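Local coordinates for putative Scyalone Dehydratase (Novosphingobium aromaticivorans DSM 12444, PDB 3EF8), which is of unproven function but is a SnoaL-like, NTF2-fold protein that probably acts as a lyase of the scytalone dehydratase kind, at residues L35-C40 / Q122-R127; V92-H97 / I107-Y112. One frame throughout, in Å; residues are numbered along the deposited sequence. Where two conformers were deposited one is given.

Contact 1. Residues L35-C40 / Q122-R127; sequences LFVEDC and QWKFKR
Two backbone hydrogen bonds join L35 and V37 to a single residue, F125, in parallel register. F125 N donates to L35 O at 2.8 Å, and V37 N returns a bond to F125 O at 3.1 Å. F36, the residue paired with F125, adds a CA-H...O contact to the same F125 oxygen, and a second one runs from C40 CA to K126 O.

Aromatic contact follows from the pairing, because F36 and F125 send their side chains to the same face of the sheet. CB of F125 sits over the F36 ring, 3.9 Å from its centroid, in a CH-pi contact, while the two rings meet obliquely with planes at 39°. This side of the sheet faces helix 3-25, where F36 reaches Y20 and F125 reaches M16.

Among the aliphatic groups, V37 CG1 lies 4.0 Å from K124 CB and V37 CG2 rests against K126 CA. The K124 chain, extended beyond CG, brings NZ to a water that also donates to F36 O. L35 CD2 meets NE2 of Q122, whose carboxamide is kept from turning by a hydrogen bond from NE2 to W123 O, 2.9 Å long and in the carbonyl plane.

The short strand 36-37, just after helix 29-33, is laid parallel on the long last strand 122-136 of the curved sheet, an arrangement consistent with the alpha+beta cone of NTF2-like folds.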
loop_
_atom_site.group_PDB
_atom_site.type_symbol
_atom_site.label_atom_id
_atom_site.label_comp_id
_atom_site.label_asym_id
_atom_site.label_seq_id
_atom_site.Cartn_x
_atom_site.Cartn_y
_atom_site.Cartn_z
ATOM N N LEU A 35 -19.796 -3.042 10.000
ATOM C CA LEU A 35 -18.521 -2.530 10.505
ATOM C C LEU A 35 -18.633 -1.107 11.024
ATOM O O LEU A 35 -17.621 -0.480 11.306
ATOM C CB LEU A 35 -17.451 -2.621 9.416
ATOM C CG LEU A 35 -17.141 -4.047 9.001
ATOM C CD1 LEU A 35 -16.097 -4.092 7.836
ATOM C CD2 LEU A 35 -16.674 -4.906 10.181
ATOM N N PHE A 36 -19.860 -0.619 11.166
ATOM C CA PHE A 36 -20.144 0.707 11.762
ATOM C C PHE A 36 -21.069 0.557 12.964
ATOM O O PHE A 36 -21.988 -0.268 12.941
ATOM C CB PHE A 36 -20.832 1.653 10.790
ATOM C CG PHE A 36 -19.923 2.207 9.755
ATOM C CD1 PHE A 36 -19.498 1.391 8.716
ATOM C CD2 PHE A 36 -19.484 3.529 9.787
ATOM C CE1 PHE A 36 -18.638 1.861 7.775
ATOM C CE2 PHE A 36 -18.612 3.983 8.788
ATOM C CZ PHE A 36 -18.216 3.135 7.811
ATOM N N VAL A 37 -20.783 1.338 14.008
ATOM C CA VAL A 37 -21.701 1.432 15.162
ATOM C C VAL A 37 -22.926 2.200 14.738
ATOM O O VAL A 37 -22.942 2.931 13.746
ATOM C CB VAL A 37 -21.030 2.085 16.401
ATOM C CG1 VAL A 37 -19.859 1.227 16.891
ATOM C CG2 VAL A 37 -20.631 3.496 16.146
ATOM N N GLU A 38 -23.985 2.041 15.559
ATOM C CA GLU A 38 -25.233 2.736 15.254
ATOM C C GLU A 38 -25.103 4.245 15.248
ATOM O O GLU A 38 -25.613 4.958 14.395
ATOM C CB GLU A 38 -26.293 2.360 16.300
ATOM C CG GLU A 38 -27.588 3.084 16.139
ATOM C CD GLU A 38 -28.330 2.689 14.866
ATOM O OE1 GLU A 38 -27.980 1.651 14.246
ATOM O OE2 GLU A 38 -29.275 3.428 14.495
ATOM N N ASP A 39 -24.329 4.713 16.227
ATOM C CA ASP A 39 -24.160 6.140 16.516
ATOM C C ASP A 39 -22.925 6.696 15.814
ATOM O O ASP A 39 -22.134 7.451 16.395
ATOM C CB ASP A 39 -24.002 6.362 18.024
ATOM C CG ASP A 39 -24.209 7.812 18.425
ATOM O OD1 ASP A 39 -24.537 8.650 17.560
ATOM O OD2 ASP A 39 -24.074 8.120 19.626
ATOM N N CYS A 40 -22.801 6.351 14.547
ATOM C CA CYS A 40 -21.626 6.751 13.740
ATOM C C CYS A 40 -21.801 8.059 13.010
ATOM O O CYS A 40 -22.903 8.633 12.901
ATOM C CB CYS A 40 -21.247 5.664 12.719
ATOM S SG CYS A 40 -22.552 5.320 11.477
ATOM N N GLN A 122 -15.199 -6.973 18.350
ATOM C CA GLN A 122 -15.042 -6.483 16.963
ATOM C C GLN A 122 -14.808 -4.986 16.890
ATOM O O GLN A 122 -15.551 -4.178 17.450
ATOM C CB GLN A 122 -16.315 -6.786 16.181
ATOM C CG GLN A 122 -16.416 -6.203 14.762
ATOM C CD GLN A 122 -15.511 -6.925 13.766
ATOM O OE1 GLN A 122 -15.586 -8.154 13.644
ATOM N NE2 GLN A 122 -14.661 -6.170 13.035
ATOM N N TRP A 123 -13.769 -4.602 16.147
ATOM C CA TRP A 123 -13.566 -3.194 15.852
ATOM C C TRP A 123 -14.554 -2.729 14.816
ATOM O O TRP A 123 -14.832 -3.414 13.836
ATOM C CB TRP A 123 -12.118 -2.937 15.385
ATOM C CG TRP A 123 -11.097 -3.093 16.519
ATOM C CD1 TRP A 123 -10.383 -4.191 16.829
ATOM C CD2 TRP A 123 -10.733 -2.092 17.497
ATOM N NE1 TRP A 123 -9.563 -3.954 17.918
ATOM C CE2 TRP A 123 -9.792 -2.681 18.358
ATOM C CE3 TRP A 123 -11.132 -0.781 17.730
ATOM C CZ2 TRP A 123 -9.201 -1.976 19.404
ATOM C CZ3 TRP A 123 -10.542 -0.092 18.781
ATOM C CH2 TRP A 123 -9.598 -0.692 19.592
ATOM N N LYS A 124 -15.061 -1.545 15.041
ATOM C CA LYS A 124 -16.025 -0.891 14.179
ATOM C C LYS A 124 -15.710 0.566 14.072
ATOM O O LYS A 124 -15.094 1.149 14.960
ATOM C CB LYS A 124 -17.458 -1.064 14.733
ATOM C CG LYS A 124 -17.894 -2.514 14.761
ATOM C CD LYS A 124 -19.340 -2.618 15.155
ATOM C CE LYS A 124 -19.792 -4.050 15.157
ATOM N NZ LYS A 124 -21.206 -4.103 15.690
ATOM N N PHE A 125 -16.122 1.143 12.956
ATOM C CA PHE A 125 -16.037 2.571 12.802
ATOM C C PHE A 125 -17.049 3.330 13.614
ATOM O O PHE A 125 -18.239 3.080 13.531
ATOM C CB PHE A 125 -16.160 3.045 11.345
ATOM C CG PHE A 125 -15.030 2.531 10.446
ATOM C CD1 PHE A 125 -13.766 3.081 10.525
ATOM C CD2 PHE A 125 -15.262 1.528 9.491
ATOM C CE1 PHE A 125 -12.743 2.642 9.693
ATOM C CE2 PHE A 125 -14.246 1.057 8.689
ATOM C CZ PHE A 125 -13.007 1.655 8.762
ATOM N N LYS A 126 -16.556 4.322 14.351
ATOM C CA LYS A 126 -17.452 5.301 15.003
ATOM C C LYS A 126 -17.501 6.604 14.211
ATOM O O LYS A 126 -18.529 7.229 14.064
ATOM C CB LYS A 126 -17.056 5.548 16.455
ATOM C CG LYS A 126 -18.035 6.498 17.158
ATOM C CD LYS A 126 -18.233 6.071 18.602
ATOM C CE LYS A 126 -19.243 6.962 19.353
ATOM N NZ LYS A 126 -18.747 8.327 19.519
ATOM N N ARG A 127 -16.356 7.017 13.659
ATOM C CA ARG A 127 -16.300 8.148 12.759
ATOM C C ARG A 127 -15.303 7.874 11.646
ATOM O O ARG A 127 -14.251 7.313 11.896
ATOM C CB ARG A 127 -15.880 9.453 13.468
ATOM C CG ARG A 127 -15.910 10.635 12.516
ATOM C CD ARG A 127 -15.788 12.005 13.244
ATOM N NE ARG A 127 -15.431 13.071 12.296
ATOM C CZ ARG A 127 -16.332 13.767 11.614
ATOM N NH1 ARG A 127 -17.620 13.503 11.790
ATOM N NH2 ARG A 127 -15.966 14.699 10.759
HETATM O O HOH W 1 -22.830 -3.248 13.452
#

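Contact 2. Residues V92-H97 / I107-Y112; sequences VVLAIH and ILYGQY
This is a buried antiparallel pairing in the hairpin of strands 86-99 and 106-119, within the curved sheet, V92-H97 against I107-Y112. The segment axes approach to 4.6 Å at 154°. Four backbone hydrogen bonds make two hydrogen-bonded pairs, V93 with G110 and A95 with L108, and the bond from L108 N to A95 O is nearly straight at 175°. Between and beyond them, V92 with Q111, L94 with Y109 and I96 with I107 form the non-hydrogen-bonded pairs.

L94, I96, I107 and Y109 share one face. I107 touches both I96 and L94 of the partner strand: its CD1 reaches I96 CG2 at 3.6 Å, the two side chains lying alongside each other, while its CG2 meets L94 CD1 at 3.7 Å and rests over one face of the Y109 ring, toward the rim. L94, its CG turned away from the backbone N (chi1 177°) and the chain bent at chi2, brings CD1 to within 3.5 Å of Y109 CE1. An alanine in place of I107 would remove both CD1 and CG2, and is likely to open a gap beside I96 and L94 and leave that face of the Y109 ring without this cover. Neighbouring subunits pack on this face, L94 against L94 of the third subunit and Y109 against I96 of the second.

On the other face, V93 CG1 lies above the backbone of G110, where a CB would be tight, and reaches Y112 CD2 at 4.1 Å. L108 CB comes to the edge of the H97 imidazole, near its plane; ND1 of H97 is hydrogen-bonded to G106 O.

A long, curved hairpin with one face turned to partner subunits is consistent with the trimeric assembly of scytalone dehydratase-like NTF2 folds.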
loop_
_atom_site.group_PDB
_atom_site.type_symbol
_atom_site.label_atom_id
_atom_site.label_comp_id
_atom_site.label_asym_id
_atom_site.label_seq_id
_atom_site.Cartn_x
_atom_site.Cartn_y
_atom_site.Cartn_z
ATOM N N VAL A 92 -3.856 6.464 4.296
ATOM C CA VAL A 92 -3.899 6.894 2.896
ATOM C C VAL A 92 -4.674 5.890 2.074
ATOM O O VAL A 92 -4.644 4.683 2.337
ATOM C CB VAL A 92 -2.474 7.080 2.331
ATOM C CG1 VAL A 92 -2.485 7.354 0.818
ATOM C CG2 VAL A 92 -1.763 8.211 3.056
ATOM N N VAL A 93 -5.449 6.407 1.116
ATOM C CA VAL A 93 -6.224 5.575 0.202
ATOM C C VAL A 93 -6.005 5.974 -1.234
ATOM O O VAL A 93 -5.905 7.146 -1.564
ATOM C CB VAL A 93 -7.747 5.552 0.579
ATOM C CG1 VAL A 93 -8.376 6.925 0.439
ATOM C CG2 VAL A 93 -8.481 4.540 -0.254
ATOM N N LEU A 94 -5.879 4.954 -2.073
ATOM C CA LEU A 94 -5.936 5.053 -3.525
ATOM C C LEU A 94 -7.182 4.247 -3.932
ATOM O O LEU A 94 -7.278 3.058 -3.668
ATOM C CB LEU A 94 -4.704 4.470 -4.186
ATOM C CG LEU A 94 -4.680 4.454 -5.702
ATOM C CD1 LEU A 94 -4.624 5.872 -6.261
ATOM C CD2 LEU A 94 -3.444 3.628 -6.149
ATOM N N ALA A 95 -8.154 4.897 -4.572
ATOM C CA ALA A 95 -9.393 4.243 -4.926
ATOM C C ALA A 95 -9.695 4.498 -6.394
ATOM O O ALA A 95 -9.782 5.639 -6.805
ATOM C CB ALA A 95 -10.555 4.730 -4.031
ATOM N N ILE A 96 -9.775 3.400 -7.157
ATOM C CA ILE A 96 -10.010 3.492 -8.613
ATOM C C ILE A 96 -11.423 3.003 -8.882
ATOM O O ILE A 96 -11.840 2.003 -8.399
ATOM C CB ILE A 96 -8.997 2.680 -9.392
ATOM C CG1 ILE A 96 -7.543 3.105 -9.059
ATOM C CG2 ILE A 96 -9.230 2.858 -10.918
ATOM C CD1 ILE A 96 -6.936 2.314 -7.860
ATOM N N HIS A 97 -12.129 3.782 -9.685
ATOM C CA HIS A 97 -13.523 3.510 -10.014
ATOM C C HIS A 97 -13.759 3.367 -11.514
ATOM O O HIS A 97 -13.446 4.294 -12.272
ATOM C CB HIS A 97 -14.376 4.686 -9.514
ATOM C CG HIS A 97 -14.200 4.998 -8.069
ATOM N ND1 HIS A 97 -13.082 5.665 -7.613
ATOM C CD2 HIS A 97 -14.983 4.774 -6.993
ATOM C CE1 HIS A 97 -13.170 5.793 -6.300
ATOM N NE2 HIS A 97 -14.319 5.286 -5.904
ATOM N N ILE A 107 -10.189 8.384 -10.299
ATOM C CA ILE A 107 -9.195 8.098 -9.264
ATOM C C ILE A 107 -9.317 9.071 -8.114
ATOM O O ILE A 107 -9.320 10.273 -8.323
ATOM C CB ILE A 107 -7.749 8.212 -9.803
ATOM C CG1 ILE A 107 -7.603 7.600 -11.200
ATOM C CG2 ILE A 107 -6.775 7.624 -8.736
ATOM C CD1 ILE A 107 -7.900 6.160 -11.321
ATOM N N LEU A 108 -9.402 8.504 -6.892
ATOM C CA LEU A 108 -9.381 9.259 -5.656
ATOM C C LEU A 108 -8.063 8.964 -4.936
ATOM O O LEU A 108 -7.701 7.813 -4.725
ATOM C CB LEU A 108 -10.552 8.878 -4.737
ATOM C CG LEU A 108 -10.378 9.273 -3.246
ATOM C CD1 LEU A 108 -10.571 10.711 -3.301
ATOM C CD2 LEU A 108 -11.449 8.582 -2.370
ATOM N N TYR A 109 -7.365 10.034 -4.605
ATOM C CA TYR A 109 -6.183 10.010 -3.729
ATOM C C TYR A 109 -6.601 10.670 -2.439
ATOM O O TYR A 109 -6.965 11.839 -2.445
ATOM C CB TYR A 109 -5.021 10.754 -4.327
ATOM C CG TYR A 109 -4.635 10.333 -5.711
ATOM C CD1 TYR A 109 -3.728 9.310 -5.945
ATOM C CD2 TYR A 109 -5.210 10.979 -6.801
ATOM C CE1 TYR A 109 -3.368 8.943 -7.240
ATOM C CE2 TYR A 109 -4.829 10.655 -8.086
ATOM C CZ TYR A 109 -3.922 9.627 -8.299
ATOM O OH TYR A 109 -3.546 9.301 -9.591
ATOM N N GLY A 110 -6.626 9.929 -1.337
ATOM C CA GLY A 110 -7.226 10.474 -0.145
ATOM C C GLY A 110 -6.518 10.101 1.141
ATOM O O GLY A 110 -5.548 9.320 1.142
ATOM N N GLN A 111 -7.017 10.689 2.201
ATOM C CA GLN A 111 -6.624 10.389 3.575
ATOM C C GLN A 111 -7.866 10.092 4.367
ATOM O O GLN A 111 -8.858 10.834 4.247
ATOM C CB GLN A 111 -5.919 11.594 4.205
ATOM C CG GLN A 111 -4.775 12.136 3.403
ATOM C CD GLN A 111 -4.219 13.447 3.996
ATOM O OE1 GLN A 111 -4.883 14.065 4.850
ATOM N NE2 GLN A 111 -3.060 13.883 3.527
ATOM N N TYR A 112 -7.842 9.077 5.191
ATOM C CA TYR A 112 -8.900 8.841 6.135
ATOM C C TYR A 112 -8.475 9.170 7.536
ATOM O O TYR A 112 -7.454 8.690 7.987
ATOM C CB TYR A 112 -9.363 7.382 6.099
ATOM C CG TYR A 112 -10.441 7.068 5.121
ATOM C CD1 TYR A 112 -11.702 7.574 5.322
ATOM C CD2 TYR A 112 -10.215 6.262 4.055
ATOM C CE1 TYR A 112 -12.739 7.304 4.498
ATOM C CE2 TYR A 112 -11.306 5.953 3.164
ATOM C CZ TYR A 112 -12.531 6.483 3.432
ATOM O OH TYR A 112 -13.631 6.252 2.579
#

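Both contacts reach the same mixed sheet and lie within one SnoaL-like domain. Strand 106-119 carries half of contact 2 and runs directly on to strand 122-136, which begins within contact 1; the two strands are neighbours in the sheet. Along the chain the order is 35-40, 92-97, 107-112, 122-127, so the local hairpin of contact 2 falls between the two halves of the long-range contact 1. Their centres are 21 Å apart, on opposite sides of the chain's centre, and their nearest atoms about 7 Å. Contact 1 ties the early chain to the last strand beneath helix 3-25, whereas contact 2 lies in a part of the sheet that packs against the other two subunits.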